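Local coordinates for protein vestitone reductase (Medicago sativa, PDB 2P4H) that reduces (3R)-vestitone stereospecifically with NADPH to the (3R,4R)-isoflavanol precursor of the alfalfa phytoalexin medicarpin, the penultimate step of its biosynthesis, at residues 14-17 with 18-21. Residues are numbered along the deposited sequence; the frame is centred on the assembly and turned at random.
Sequences GSWI and IKSL
Lys19 lies alongside Trp16, one turn on in helix 12-23, its aliphatic chain over one face of the indole. Its CD sits 3.8 Å from the centroid of the Trp16 six-membered ring and 14° off the normal, a CH-pi contact almost straight above that ring. Both side chains leave with CG anti to the backbone N (chi1 -169° for Trp16, 172° for Lys19), which sends them the same way. The lysine runs extended to CE and bends only at chi4, which brings Lys19 NZ over the same face, 3.6 Å from Trp16 CH2; the ammonium forms a salt bridge with Glu23, while Trp16 NE1 hydrogen-bonds to Asp228. Helix 12-23 follows strand 3-7 in the first beta-alpha-beta unit of the Rossmann fold, and Gly14 is the last glycine of a GxGxxG-type sequence predicted to bind NADP(+). Gly14 O accepts the hydrogen bond of Ile18 N at 3.0 Å, and Ile18 CG1 packs against the same oxygen at 3.3 Å; Ile18 leans on Val28 and Thr30 of strand 27-31. Ile17 and Leu21 run side by side, Ile17 CG2 3.8 Å from Leu21 CD1, and both touch Phe79 of strand 77-80. Leu21 N hydrogen-bonds to Ile17 O at 2.8 Å.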
loop_
_atom_site.group_PDB
_atom_site.type_symbol
_atom_site.label_atom_id
_atom_site.label_comp_id
_atom_site.label_asym_id
_atom_site.label_seq_id
_atom_site.Cartn_x
_atom_site.Cartn_y
_atom_site.Cartn_z
ATOM N N GLY A 14 2.516 -5.413 -4.467
ATOM C CA GLY A 14 3.205 -6.680 -4.326
ATOM C C GLY A 14 4.295 -6.903 -5.356
ATOM O O GLY A 14 5.405 -7.315 -5.010
ATOM N N SER A 15 3.992 -6.633 -6.623
ATOM C CA SER A 15 4.985 -6.840 -7.666
ATOM C C SER A 15 6.161 -5.881 -7.522
ATOM O O SER A 15 7.304 -6.259 -7.782
ATOM C CB SER A 15 4.352 -6.724 -9.061
ATOM O OG SER A 15 3.779 -5.453 -9.296
ATOM N N TRP A 16 5.903 -4.646 -7.099
ATOM C CA TRP A 16 7.004 -3.705 -6.935
ATOM C C TRP A 16 7.893 -4.153 -5.780
ATOM O O TRP A 16 9.118 -4.050 -5.849
ATOM C CB TRP A 16 6.501 -2.281 -6.680
ATOM C CG TRP A 16 7.631 -1.307 -6.776
ATOM C CD1 TRP A 16 8.404 -0.834 -5.752
ATOM C CD2 TRP A 16 8.214 -0.805 -7.983
ATOM N NE1 TRP A 16 9.439 -0.074 -6.252
ATOM C CE2 TRP A 16 9.343 -0.042 -7.620
ATOM C CE3 TRP A 16 7.892 -0.934 -9.343
ATOM C CZ2 TRP A 16 10.156 0.593 -8.567
ATOM C CZ3 TRP A 16 8.699 -0.307 -10.283
ATOM C CH2 TRP A 16 9.817 0.447 -9.891
ATOM N N ILE A 17 7.273 -4.655 -4.717
ATOM C CA ILE A 17 8.029 -5.133 -3.568
ATOM C C ILE A 17 8.885 -6.344 -3.957
ATOM O O ILE A 17 10.014 -6.482 -3.483
ATOM C CB ILE A 17 7.078 -5.471 -2.393
ATOM C CG1 ILE A 17 6.603 -4.163 -1.748
ATOM C CG2 ILE A 17 7.779 -6.356 -1.367
ATOM C CD1 ILE A 17 5.641 -4.346 -0.586
ATOM N N ILE A 18 8.364 -7.214 -4.822
ATOM C CA ILE A 18 9.139 -8.373 -5.263
ATOM C C ILE A 18 10.360 -7.874 -6.038
ATOM O O ILE A 18 11.477 -8.352 -5.838
ATOM C CB ILE A 18 8.293 -9.307 -6.159
ATOM C CG1 ILE A 18 7.249 -10.028 -5.300
ATOM C CG2 ILE A 18 9.193 -10.308 -6.885
ATOM C CD1 ILE A 18 6.324 -10.933 -6.072
ATOM N N LYS A 19 10.137 -6.902 -6.918
ATOM C CA LYS A 19 11.214 -6.309 -7.707
ATOM C C LYS A 19 12.292 -5.773 -6.762
ATOM O O LYS A 19 13.484 -6.051 -6.925
ATOM C CB LYS A 19 10.646 -5.169 -8.560
ATOM C CG LYS A 19 11.674 -4.337 -9.303
ATOM C CD LYS A 19 10.981 -3.231 -10.089
ATOM C CE LYS A 19 11.970 -2.315 -10.799
ATOM N NZ LYS A 19 12.803 -1.529 -9.852
ATOM N N SER A 20 11.856 -5.011 -5.765
ATOM C CA SER A 20 12.745 -4.411 -4.778
ATOM C C SER A 20 13.521 -5.445 -3.969
ATOM O O SER A 20 14.728 -5.307 -3.761
ATOM C CB SER A 20 11.929 -3.526 -3.833
ATOM O OG SER A 20 12.714 -3.054 -2.754
ATOM N N LEU A 21 12.830 -6.477 -3.500
ATOM C CA LEU A 21 13.481 -7.519 -2.715
ATOM C C LEU A 21 14.585 -8.202 -3.513
ATOM O O LEU A 21 15.679 -8.437 -3.000
ATOM C CB LEU A 21 12.451 -8.554 -2.258
ATOM C CG LEU A 21 11.560 -8.129 -1.088
ATOM C CD1 LEU A 21 10.393 -9.096 -0.945
ATOM C CD2 LEU A 21 12.391 -8.087 0.193
#